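Local coordinates for protein deoxyhypusine hydroxylase (Homo sapiens, PDB 4D50) that uses a peroxo-forming diiron centre to hydroxylate the deoxyhypusine side chain of translation factor eIF5A, the second and last step in making hypusine, at residues 61-65 and 94-98; 44-48 and 70-75; 80-84 and 111-115; 58-62 and 245-249. All blocks are in the same frame, centred on the assembly; numbering follows the deposited sequence.

The four contacts tie together helices and one interhelical turn of a HEAT-repeat array that encloses a diiron centre. Contacts 1 and 4 both use helix 57-70, share His61 and Glu62, and lie with centres about 10 Å apart; both touch the peroxide and the iron held by His61. Contacts 2 and 3 each have their centre about 12 Å from that of contact 1. Contact 2 sets helix 42-50 against the loop after helix 57-70; contact 3 pairs helices 76-84 and 109-115, between which helix 90-103 comes in the chain. Contact 1 alternates its segments with those of contacts 2 and 3, whereas contact 4 spans 182 residues to bring helix 241-254 across. Local stacking thus supplies the frame, and the long-range closure completes an iron site.

Contact 1: residues 61-65 and 94-98; sequences HELAY and HEAGE. With FE (Fe (III) ion), chain C; FE (Fe (III) ion), chain D; PER (peroxide ion), chain E.
The Glu95 side chain reaches across to helix 61-65 and lies between His61, Ala64 and Tyr65. Its chain bends at chi2 (66°), which turns the carboxylate towards the iron and between the His61 and Tyr65 rings: CG rests 3.1 Å from the backbone O of His61, and OE1 meets the edge of the His61 ring, 3.3 Å from CD2 and near the ring plane. OE2 lies at the edge of the Tyr65 ring, 3.7 Å from CD1. Tyr65 and Glu95 run side by side in the same direction, with ring and carboxylate planes 75° apart. Behind the carboxylate, the methyl group of Ala64 fits against the backbone of Glu95 and Ala96. Such small residues suit two helix segments whose axes come within 8.1 Å and are nearly parallel, 3° apart, as expected for equivalent segments of the consecutive HEAT-like repeats 1 and 2.

The polar ends converge on two iron(III) ions bridged by peroxide and by water 2. Glu95 OE1 and His94 NE2 bind one iron at 2.1 and 2.2 Å respectively, and this common metal, not a hydrogen bond, holds them close. His61 NE2 binds the other iron at 2.3 Å, while its ND1 is hydrogen-bonded to Leu58 O. His212 completes the first site, and His245 and Glu246 contribute to the second. Peroxide O1 lies at the edge of the His94 ring, in its plane. Glu95 thus binds through OE1 alone, and its OE2, with Glu98 OE1 from the second shell, is placed to accept from iron-bound water 1 and probably orients it, although other acceptors compete for its protons.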
loop_
_atom_site.group_PDB
_atom_site.type_symbol
_atom_site.label_atom_id
_atom_site.label_comp_id
_atom_site.label_asym_id
_atom_site.label_seq_id
_atom_site.Cartn_x
_atom_site.Cartn_y
_atom_site.Cartn_z
ATOM N N HIS A 61 0.789 -2.489 9.046
ATOM C CA HIS A 61 0.565 -1.538 7.965
ATOM C C HIS A 61 -0.327 -2.130 6.876
ATOM O O HIS A 61 -1.149 -1.397 6.290
ATOM C CB HIS A 61 1.890 -0.953 7.494
ATOM C CG HIS A 61 2.343 -1.459 6.161
ATOM N ND1 HIS A 61 2.644 -2.780 5.926
ATOM C CD2 HIS A 61 2.482 -0.804 4.981
ATOM C CE1 HIS A 61 3.041 -2.901 4.655
ATOM N NE2 HIS A 61 2.907 -1.716 4.057
ATOM N N GLU A 62 -0.291 -3.450 6.681
ATOM C CA GLU A 62 -1.228 -4.121 5.724
ATOM C C GLU A 62 -2.701 -4.061 6.279
ATOM O O GLU A 62 -3.698 -3.937 5.537
ATOM C CB GLU A 62 -0.798 -5.539 5.511
ATOM C CG GLU A 62 -0.916 -6.090 4.102
ATOM C CD GLU A 62 0.159 -5.520 3.191
ATOM O OE1 GLU A 62 1.358 -5.557 3.532
ATOM O OE2 GLU A 62 -0.244 -4.911 2.189
ATOM N N LEU A 63 -2.797 -4.178 7.582
ATOM C CA LEU A 63 -4.107 -4.041 8.221
ATOM C C LEU A 63 -4.664 -2.726 7.835
ATOM O O LEU A 63 -5.867 -2.586 7.530
ATOM C CB LEU A 63 -4.042 -4.123 9.729
ATOM C CG LEU A 63 -3.334 -5.327 10.361
ATOM C CD1 LEU A 63 -3.242 -5.109 11.842
ATOM C CD2 LEU A 63 -4.099 -6.571 10.068
ATOM N N ALA A 64 -3.855 -1.696 8.040
ATOM C CA ALA A 64 -4.375 -0.333 7.749
ATOM C C ALA A 64 -4.671 -0.190 6.261
ATOM O O ALA A 64 -5.708 0.409 5.905
ATOM C CB ALA A 64 -3.377 0.763 8.164
ATOM N N TYR A 65 -3.813 -0.686 5.386
ATOM C CA TYR A 65 -4.085 -0.627 3.964
ATOM C C TYR A 65 -5.421 -1.258 3.579
ATOM O O TYR A 65 -6.247 -0.680 2.892
ATOM C CB TYR A 65 -2.972 -1.326 3.192
ATOM C CG TYR A 65 -3.161 -1.453 1.712
ATOM C CD1 TYR A 65 -3.016 -0.362 0.864
ATOM C CD2 TYR A 65 -3.643 -2.646 1.162
ATOM C CE1 TYR A 65 -3.224 -0.489 -0.523
ATOM C CE2 TYR A 65 -3.802 -2.800 -0.195
ATOM C CZ TYR A 65 -3.679 -1.706 -1.022
ATOM O OH TYR A 65 -3.832 -1.907 -2.339
ATOM N N HIS A 94 1.714 6.145 8.512
ATOM C CA HIS A 94 1.491 6.629 7.135
ATOM C C HIS A 94 0.322 5.862 6.548
ATOM O O HIS A 94 -0.658 6.483 5.988
ATOM C CB HIS A 94 2.738 6.518 6.230
ATOM C CG HIS A 94 2.481 5.810 4.959
ATOM N ND1 HIS A 94 1.781 6.368 3.909
ATOM C CD2 HIS A 94 2.821 4.566 4.581
ATOM C CE1 HIS A 94 1.671 5.464 2.952
ATOM N NE2 HIS A 94 2.308 4.371 3.334
ATOM N N GLU A 95 0.352 4.552 6.688
ATOM C CA GLU A 95 -0.660 3.720 6.049
ATOM C C GLU A 95 -2.066 4.035 6.592
ATOM O O GLU A 95 -3.054 3.996 5.868
ATOM C CB GLU A 95 -0.354 2.200 6.145
ATOM C CG GLU A 95 -0.880 1.408 4.992
ATOM C CD GLU A 95 -0.218 1.743 3.670
ATOM O OE1 GLU A 95 1.061 1.772 3.549
ATOM O OE2 GLU A 95 -0.960 2.106 2.702
ATOM N N ALA A 96 -2.135 4.297 7.878
ATOM C CA ALA A 96 -3.458 4.641 8.535
ATOM C C ALA A 96 -3.914 6.027 7.959
ATOM O O ALA A 96 -5.123 6.166 7.691
ATOM C CB ALA A 96 -3.353 4.708 10.077
ATOM N N GLY A 97 -3.026 7.030 7.817
ATOM C CA GLY A 97 -3.440 8.282 7.215
ATOM C C GLY A 97 -3.926 8.146 5.794
ATOM O O GLY A 97 -4.950 8.696 5.404
ATOM N N GLU A 98 -3.151 7.445 4.991
ATOM C CA GLU A 98 -3.623 7.117 3.622
ATOM C C GLU A 98 -4.995 6.421 3.594
ATOM O O GLU A 98 -5.819 6.728 2.760
ATOM C CB GLU A 98 -2.604 6.241 2.842
ATOM C CG GLU A 98 -3.056 5.969 1.409
ATOM C CD GLU A 98 -2.048 5.218 0.565
ATOM O OE1 GLU A 98 -0.834 5.475 0.706
ATOM O OE2 GLU A 98 -2.521 4.463 -0.314
HETATM FE FE FE C . 2.555 2.412 2.281
HETATM FE FE FE D . 4.062 -1.036 2.149
HETATM O O1 PER E . 4.137 1.396 3.476
HETATM O O2 PER E . 5.315 0.472 3.105
HETATM O O HOH W 1 1.069 3.019 0.809
HETATM O O HOH W 2 2.386 0.473 1.387
HETATM O O HOH W 3 2.910 -2.485 1.037
#

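Contact 2: residues 44-48 and 70-75; sequences AIAWI and MQDARA. With GAI (guanidine), chain I.
The turn between helices 57-70 and 76-84 packs on helix 42-50 at the outer side of the HEAT array, a bound guanidine lying beside their junction, and Ile45 is the residue of helix 42-50 that meets the turn most broadly. The end of its extended branch, CD1, lies 3.5 Å from Asp72 CG, while the other branch, CG2, faces Ala75, its distance to Ala75 CB being 4.3 Å. Chi1 of -69° parts the two branches, and the extended chi2 carries CD1 on to Asp72.

Met70 packs against the same helix. Its thioether is bent at chi3 (85°), and CE comes 3.9 Å from Ile45 CG1 as the two side chains run antiparallel alongside one another; SD meets Ile48 CD1 tip to tip at 3.8 Å.

Within the connection between helices 57-70 and 76-84, Asp72 forms an Asx turn; residues 70-75 lie in HEAT-like repeat 1. Asp72 OD1 accepts the backbone N-H of Arg74 at 3.0 Å, on the anti side of the carboxylate and somewhat out of its plane, with an N-H...O angle of 160°. Guanidine lies beside Ile45, Asp72 and Arg74, with Gly41 and Pro42 also lining the pocket, but its exact placement against the two polar residues is doubtful.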
loop_
_atom_site.group_PDB
_atom_site.type_symbol
_atom_site.label_atom_id
_atom_site.label_comp_id
_atom_site.label_asym_id
_atom_site.label_seq_id
_atom_site.Cartn_x
_atom_site.Cartn_y
_atom_site.Cartn_z
ATOM N N ALA A 44 -15.493 -8.414 10.288
ATOM C CA ALA A 44 -14.168 -8.361 9.581
ATOM C C ALA A 44 -13.358 -7.167 10.036
ATOM O O ALA A 44 -12.190 -7.262 10.377
ATOM C CB ALA A 44 -14.372 -8.330 8.114
ATOM N N ILE A 45 -13.990 -6.011 10.097
ATOM C CA ILE A 45 -13.301 -4.823 10.591
ATOM C C ILE A 45 -12.775 -4.995 12.031
ATOM O O ILE A 45 -11.633 -4.599 12.371
ATOM C CB ILE A 45 -14.229 -3.594 10.420
ATOM C CG1 ILE A 45 -14.362 -3.333 8.910
ATOM C CG2 ILE A 45 -13.682 -2.376 11.099
ATOM C CD1 ILE A 45 -15.325 -2.255 8.476
ATOM N N ALA A 46 -13.563 -5.626 12.906
ATOM C CA ALA A 46 -13.137 -5.847 14.279
ATOM C C ALA A 46 -11.948 -6.768 14.444
ATOM O O ALA A 46 -11.074 -6.478 15.241
ATOM C CB ALA A 46 -14.307 -6.359 15.122
ATOM N N TRP A 47 -11.914 -7.844 13.704
ATOM C CA TRP A 47 -10.831 -8.784 13.756
ATOM C C TRP A 47 -9.533 -8.131 13.186
ATOM O O TRP A 47 -8.467 -8.342 13.698
ATOM C CB TRP A 47 -11.160 -10.032 12.956
ATOM C CG TRP A 47 -12.134 -10.999 13.577
ATOM C CD1 TRP A 47 -13.385 -11.319 13.112
ATOM C CD2 TRP A 47 -11.908 -11.831 14.722
ATOM N NE1 TRP A 47 -13.959 -12.287 13.903
ATOM C CE2 TRP A 47 -13.096 -12.596 14.926
ATOM C CE3 TRP A 47 -10.851 -11.969 15.619
ATOM C CZ2 TRP A 47 -13.225 -13.510 15.968
ATOM C CZ3 TRP A 47 -10.974 -12.892 16.671
ATOM C CH2 TRP A 47 -12.166 -13.632 16.847
ATOM N N ILE A 48 -9.670 -7.335 12.146
ATOM C CA ILE A 48 -8.489 -6.667 11.505
ATOM C C ILE A 48 -7.935 -5.664 12.526
ATOM O O ILE A 48 -6.735 -5.486 12.682
ATOM C CB ILE A 48 -8.870 -5.956 10.196
ATOM C CG1 ILE A 48 -9.238 -6.978 9.083
ATOM C CG2 ILE A 48 -7.769 -5.052 9.658
ATOM C CD1 ILE A 48 -9.758 -6.353 7.839
ATOM N N MET A 70 -11.235 -1.107 1.923
ATOM C CA MET A 70 -12.579 -1.538 2.272
ATOM C C MET A 70 -13.608 -0.407 2.177
ATOM O O MET A 70 -14.797 -0.645 1.981
ATOM C CB MET A 70 -12.577 -2.196 3.597
ATOM C CG MET A 70 -11.851 -3.548 3.592
ATOM S SD MET A 70 -11.462 -4.148 5.230
ATOM C CE MET A 70 -12.981 -4.942 5.628
ATOM N N GLN A 71 -13.127 0.806 2.314
ATOM C CA GLN A 71 -13.927 2.041 2.176
ATOM C C GLN A 71 -15.124 2.117 3.143
ATOM O O GLN A 71 -16.152 2.731 2.810
ATOM C CB GLN A 71 -14.324 2.271 0.755
ATOM C CG GLN A 71 -13.077 2.639 -0.093
ATOM C CD GLN A 71 -13.475 3.253 -1.413
ATOM O OE1 GLN A 71 -14.033 2.573 -2.259
ATOM N NE2 GLN A 71 -13.124 4.491 -1.610
ATOM N N ASP A 72 -14.978 1.466 4.296
ATOM C CA ASP A 72 -16.035 1.364 5.267
ATOM C C ASP A 72 -15.762 2.331 6.397
ATOM O O ASP A 72 -14.803 2.237 7.179
ATOM C CB ASP A 72 -16.195 -0.066 5.715
ATOM C CG ASP A 72 -17.483 -0.303 6.482
ATOM O OD1 ASP A 72 -17.917 0.601 7.214
ATOM O OD2 ASP A 72 -18.042 -1.429 6.337
ATOM N N ALA A 73 -16.626 3.328 6.488
ATOM C CA ALA A 73 -16.466 4.409 7.506
ATOM C C ALA A 73 -16.397 3.858 8.933
ATOM O O ALA A 73 -15.938 4.520 9.817
ATOM C CB ALA A 73 -17.610 5.478 7.335
ATOM N N ARG A 74 -16.865 2.648 9.136
ATOM C CA ARG A 74 -16.772 1.993 10.468
ATOM C C ARG A 74 -15.327 1.829 10.971
ATOM O O ARG A 74 -15.112 1.653 12.133
ATOM C CB ARG A 74 -17.501 0.662 10.542
ATOM C CG ARG A 74 -19.033 0.810 10.477
ATOM C CD ARG A 74 -19.809 -0.349 11.128
ATOM N NE ARG A 74 -20.209 0.017 12.477
ATOM C CZ ARG A 74 -21.235 0.817 12.748
ATOM N NH1 ARG A 74 -21.987 1.296 11.748
ATOM N NH2 ARG A 74 -21.507 1.153 14.017
ATOM N N ALA A 75 -14.353 1.869 10.048
ATOM C CA ALA A 75 -12.957 1.690 10.376
ATOM C C ALA A 75 -12.339 2.958 10.860
ATOM O O ALA A 75 -11.145 2.956 11.265
ATOM C CB ALA A 75 -12.175 1.152 9.171
HETATM C C GAI I . -19.718 -2.179 8.511
HETATM N N1 GAI I . -20.224 -1.077 8.790
HETATM N N2 GAI I . -18.643 -2.579 9.184
HETATM N N3 GAI I . -20.229 -2.905 7.513
#

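Contact 3: residues 80-84 and 111-115; sequences VDVLQ and ILKQY
Leu83 and Ile111 lie at the apolar centre, where Leu83 CD2 comes 4.2 Å from Ile111 CG1 and also reaches towards the CD2 methyl of Leu112. An anti chi1 sends the leucine away from its own backbone N and over one face of Tyr115. Its CG is 4.3 Å from the ring centroid and 17° from the ring normal, a CH-pi contact displaced towards the rim, with the leucine and tyrosine side chains passing each other head to tail. Beside this pair, Val80 CG1 presses on Ile111 CD1 at 3.5 Å, tighter than usual for carbon atoms; the two side chains meet at a slant. The chi2 of Ile111 stands off a fully staggered angle, perhaps in response to this tight contact.

The helix segments run almost parallel, 11° apart, but their axes are 11.8 Å from each other, a separation bridged by these longer side chains. They belong to HEAT-like repeats 1 and 2, and helices 90-103 and 121-140 close round the core through Leu100, Val123 and Val131.

Farther out, Gln84 crosses Tyr115 at about a right angle, its amide plane turned steeply from that of the ring. Gln84 CG lies 3.1 Å from Tyr115 OH. The amide NE2 donates to the same oxygen at 3.2 Å with an N-H...O angle of 141°, and the oxygen is tilted from the amide plane. The bond is therefore bent, consistent with a modest polar clasp at the border of an interface held chiefly by apolar packing, with the phenol offering its face to leucine and its oxygen to glutamine.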
loop_
_atom_site.group_PDB
_atom_site.type_symbol
_atom_site.label_atom_id
_atom_site.label_comp_id
_atom_site.label_asym_id
_atom_site.label_seq_id
_atom_site.Cartn_x
_atom_site.Cartn_y
_atom_site.Cartn_z
ATOM N N VAL A 80 -7.867 6.354 13.074
ATOM C CA VAL A 80 -7.461 7.564 13.785
ATOM C C VAL A 80 -6.501 7.214 14.929
ATOM O O VAL A 80 -5.468 7.898 15.155
ATOM C CB VAL A 80 -8.725 8.401 14.184
ATOM C CG1 VAL A 80 -8.325 9.550 15.087
ATOM C CG2 VAL A 80 -9.403 8.973 12.950
ATOM N N ASP A 81 -6.876 6.233 15.736
ATOM C CA ASP A 81 -6.100 5.790 16.882
ATOM C C ASP A 81 -4.714 5.374 16.391
ATOM O O ASP A 81 -3.743 5.774 16.981
ATOM C CB ASP A 81 -6.704 4.575 17.612
ATOM C CG ASP A 81 -7.954 4.891 18.422
ATOM O OD1 ASP A 81 -8.250 6.072 18.617
ATOM O OD2 ASP A 81 -8.629 3.933 18.888
ATOM N N VAL A 82 -4.618 4.645 15.284
ATOM C CA VAL A 82 -3.279 4.301 14.725
ATOM C C VAL A 82 -2.488 5.514 14.235
ATOM O O VAL A 82 -1.325 5.645 14.485
ATOM C CB VAL A 82 -3.411 3.237 13.634
ATOM C CG1 VAL A 82 -2.058 3.015 12.971
ATOM C CG2 VAL A 82 -3.986 1.970 14.217
ATOM N N LEU A 83 -3.128 6.400 13.485
ATOM C CA LEU A 83 -2.496 7.593 13.027
ATOM C C LEU A 83 -1.946 8.405 14.181
ATOM O O LEU A 83 -0.839 8.910 14.092
ATOM C CB LEU A 83 -3.457 8.501 12.302
ATOM C CG LEU A 83 -2.945 9.812 11.768
ATOM C CD1 LEU A 83 -1.695 9.637 10.930
ATOM C CD2 LEU A 83 -4.047 10.579 11.020
ATOM N N GLN A 84 -2.744 8.525 15.216
ATOM C CA GLN A 84 -2.306 9.332 16.413
ATOM C C GLN A 84 -1.281 8.635 17.309
ATOM O O GLN A 84 -0.541 9.316 18.039
ATOM C CB GLN A 84 -3.510 9.809 17.220
ATOM C CG GLN A 84 -4.502 10.646 16.401
ATOM C CD GLN A 84 -5.545 11.368 17.247
ATOM O OE1 GLN A 84 -6.441 10.753 17.804
ATOM N NE2 GLN A 84 -5.420 12.699 17.322
ATOM N N ILE A 111 -8.675 16.185 11.020
ATOM C CA ILE A 111 -7.530 15.397 11.515
ATOM C C ILE A 111 -6.434 15.263 10.458
ATOM O O ILE A 111 -5.256 15.331 10.778
ATOM C CB ILE A 111 -7.943 14.038 12.103
ATOM C CG1 ILE A 111 -6.724 13.384 12.748
ATOM C CG2 ILE A 111 -8.478 13.051 11.086
ATOM C CD1 ILE A 111 -7.064 12.636 14.026
ATOM N N LEU A 112 -6.819 14.987 9.198
ATOM C CA LEU A 112 -5.795 14.937 8.144
ATOM C C LEU A 112 -5.071 16.251 7.941
ATOM O O LEU A 112 -3.897 16.288 7.729
ATOM C CB LEU A 112 -6.358 14.401 6.835
ATOM C CG LEU A 112 -6.871 12.978 6.932
ATOM C CD1 LEU A 112 -7.587 12.607 5.682
ATOM C CD2 LEU A 112 -5.824 11.936 7.225
ATOM N N LYS A 113 -5.785 17.373 7.992
ATOM C CA LYS A 113 -5.093 18.664 7.961
ATOM C C LYS A 113 -4.124 18.856 9.162
ATOM O O LYS A 113 -3.028 19.410 8.993
ATOM C CB LYS A 113 -6.126 19.816 7.963
ATOM C CG LYS A 113 -6.807 19.929 6.613
ATOM C CD LYS A 113 -8.010 20.889 6.720
ATOM C CE LYS A 113 -8.252 21.508 5.355
ATOM N NZ LYS A 113 -9.608 22.081 5.120
ATOM N N GLN A 114 -4.554 18.441 10.349
ATOM C CA GLN A 114 -3.743 18.534 11.574
ATOM C C GLN A 114 -2.407 17.760 11.359
ATOM O O GLN A 114 -1.340 18.267 11.584
ATOM C CB GLN A 114 -4.534 17.928 12.743
ATOM C CG GLN A 114 -3.851 17.830 14.107
ATOM C CD GLN A 114 -4.726 17.179 15.186
ATOM O OE1 GLN A 114 -5.725 16.502 14.899
ATOM N NE2 GLN A 114 -4.346 17.390 16.454
ATOM N N TYR A 115 -2.532 16.540 10.864
ATOM C CA TYR A 115 -1.400 15.632 10.776
ATOM C C TYR A 115 -0.585 15.891 9.542
ATOM O O TYR A 115 0.450 15.269 9.366
ATOM C CB TYR A 115 -1.787 14.166 10.975
ATOM C CG TYR A 115 -1.955 13.821 12.416
ATOM C CD1 TYR A 115 -3.155 14.092 13.067
ATOM C CD2 TYR A 115 -0.974 13.201 13.126
ATOM C CE1 TYR A 115 -3.307 13.831 14.414
ATOM C CE2 TYR A 115 -1.119 12.913 14.462
ATOM C CZ TYR A 115 -2.277 13.240 15.094
ATOM O OH TYR A 115 -2.397 12.988 16.461
#

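Contact 4: residues 58-62 and 245-249; sequences LLKHE and HECAE. With FE (Fe (III) ion), chain D; PER (peroxide ion), chain E.
His61 and His245 approach from opposite directions and bind the same iron(III) ion, their ring planes nearly perpendicular and their NE2 atoms 3.3 Å apart. His61 has an unusual chi1 of 107°; its rotation is fixed from behind by ND1, which donates to Leu58 O at 2.7 Å, 163° at the hydrogen. That N-H meets a carbonyl lone pair in plane, and the same oxygen also accepts from the backbone N of Glu62.

His245 NE2 reaches the iron at 2.2 Å, and Ser277 takes up its ND1. Peroxide O2, bound to this iron, lies at the edge of the His245 ring, in its plane. Leu58 brings CD1 to 3.4 Å from His245 CE1. Glu246 is bent at chi2, which brings OE1 to the metal at 2.1 Å, while OE2 accepts from metal-bound water 3.

Glu62 OE1 and Glu249 OE2 lie 3.3 Å apart, a close pair of acceptors; water 4 lies between their other oxygens and donates to both, weakly on the Glu62 side.

His61 lies in HEAT-like repeat 1 and His245 in repeat 5, and the two helix segments cross at -76°. Helix 90-103 touches both histidines through Met91, helix 272-289 flanks Leu58 and His245, and helix 26-39 packs on Glu62.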
loop_
_atom_site.group_PDB
_atom_site.type_symbol
_atom_site.label_atom_id
_atom_site.label_comp_id
_atom_site.label_asym_id
_atom_site.label_seq_id
_atom_site.Cartn_x
_atom_site.Cartn_y
_atom_site.Cartn_z
ATOM N N LEU A 58 5.187 -4.743 9.267
ATOM C CA LEU A 58 4.685 -5.224 7.953
ATOM C C LEU A 58 3.208 -5.637 8.060
ATOM O O LEU A 58 2.338 -5.109 7.335
ATOM C CB LEU A 58 5.483 -6.393 7.396
ATOM C CG LEU A 58 4.967 -6.845 6.038
ATOM C CD1 LEU A 58 5.206 -5.788 4.965
ATOM C CD2 LEU A 58 5.643 -8.127 5.557
ATOM N N LEU A 59 2.907 -6.501 9.017
ATOM C CA LEU A 59 1.513 -6.928 9.131
ATOM C C LEU A 59 0.626 -5.737 9.489
ATOM O O LEU A 59 -0.387 -5.512 8.869
ATOM C CB LEU A 59 1.373 -8.072 10.143
ATOM C CG LEU A 59 -0.057 -8.597 10.257
ATOM C CD1 LEU A 59 -0.643 -9.202 9.005
ATOM C CD2 LEU A 59 -0.052 -9.647 11.416
ATOM N N LYS A 60 1.031 -4.926 10.473
ATOM C CA LYS A 60 0.173 -3.837 10.947
ATOM C C LYS A 60 -0.167 -2.793 9.874
ATOM O O LYS A 60 -1.290 -2.313 9.785
ATOM C CB LYS A 60 0.794 -3.133 12.128
ATOM C CG LYS A 60 0.740 -3.906 13.439
ATOM C CD LYS A 60 1.204 -3.042 14.616
ATOM C CE LYS A 60 2.686 -2.803 14.582
ATOM N NZ LYS A 60 3.228 -2.177 15.807
ATOM N N HIS A 61 0.789 -2.489 9.046
ATOM C CA HIS A 61 0.565 -1.538 7.965
ATOM C C HIS A 61 -0.327 -2.130 6.876
ATOM O O HIS A 61 -1.149 -1.397 6.290
ATOM C CB HIS A 61 1.890 -0.953 7.494
ATOM C CG HIS A 61 2.343 -1.459 6.161
ATOM N ND1 HIS A 61 2.644 -2.780 5.926
ATOM C CD2 HIS A 61 2.482 -0.804 4.981
ATOM C CE1 HIS A 61 3.041 -2.901 4.655
ATOM N NE2 HIS A 61 2.907 -1.716 4.057
ATOM N N GLU A 62 -0.291 -3.450 6.681
ATOM C CA GLU A 62 -1.228 -4.121 5.724
ATOM C C GLU A 62 -2.701 -4.061 6.279
ATOM O O GLU A 62 -3.698 -3.937 5.537
ATOM C CB GLU A 62 -0.798 -5.539 5.511
ATOM C CG GLU A 62 -0.916 -6.090 4.102
ATOM C CD GLU A 62 0.159 -5.520 3.191
ATOM O OE1 GLU A 62 1.358 -5.557 3.532
ATOM O OE2 GLU A 62 -0.244 -4.911 2.189
ATOM N N HIS A 245 11.137 -2.645 1.299
ATOM C CA HIS A 245 9.954 -3.564 1.439
ATOM C C HIS A 245 8.977 -3.490 0.267
ATOM O O HIS A 245 8.518 -4.536 -0.238
ATOM C CB HIS A 245 9.222 -3.348 2.762
ATOM C CG HIS A 245 7.765 -3.161 2.597
ATOM N ND1 HIS A 245 6.917 -4.230 2.400
ATOM C CD2 HIS A 245 6.984 -2.058 2.678
ATOM C CE1 HIS A 245 5.689 -3.776 2.257
ATOM N NE2 HIS A 245 5.686 -2.480 2.508
ATOM N N GLU A 246 8.669 -2.270 -0.225
ATOM C CA GLU A 246 7.725 -2.134 -1.287
ATOM C C GLU A 246 8.267 -2.734 -2.592
ATOM O O GLU A 246 7.513 -3.372 -3.336
ATOM C CB GLU A 246 7.338 -0.636 -1.437
ATOM C CG GLU A 246 5.909 -0.426 -1.858
ATOM C CD GLU A 246 4.920 -0.956 -0.865
ATOM O OE1 GLU A 246 4.931 -0.560 0.298
ATOM O OE2 GLU A 246 4.134 -1.824 -1.289
ATOM N N CYS A 247 9.562 -2.551 -2.797
ATOM C CA CYS A 247 10.314 -3.116 -3.935
ATOM C C CYS A 247 10.308 -4.648 -3.869
ATOM O O CYS A 247 10.044 -5.309 -4.850
ATOM C CB CYS A 247 11.704 -2.522 -4.021
ATOM S SG CYS A 247 11.663 -0.819 -4.606
ATOM N N ALA A 248 10.457 -5.197 -2.661
ATOM C CA ALA A 248 10.421 -6.618 -2.482
ATOM C C ALA A 248 9.004 -7.167 -2.820
ATOM O O ALA A 248 8.840 -8.206 -3.501
ATOM C CB ALA A 248 10.785 -6.953 -1.058
ATOM N N GLU A 249 7.966 -6.491 -2.316
ATOM C CA GLU A 249 6.597 -6.860 -2.637
ATOM C C GLU A 249 6.359 -6.829 -4.120
ATOM O O GLU A 249 5.707 -7.728 -4.631
ATOM C CB GLU A 249 5.585 -5.927 -1.969
ATOM C CG GLU A 249 5.200 -6.263 -0.553
ATOM C CD GLU A 249 3.715 -5.941 -0.222
ATOM O OE1 GLU A 249 2.835 -5.659 -1.076
ATOM O OE2 GLU A 249 3.422 -5.987 0.962
HETATM FE FE FE D . 4.062 -1.036 2.149
HETATM O O1 PER E . 4.137 1.396 3.476
HETATM O O2 PER E . 5.315 0.472 3.105
HETATM O O HOH W 4 0.587 -6.675 0.190
HETATM O O HOH W 3 2.910 -2.485 1.037
HETATM O O HOH W 2 2.386 0.473 1.387
#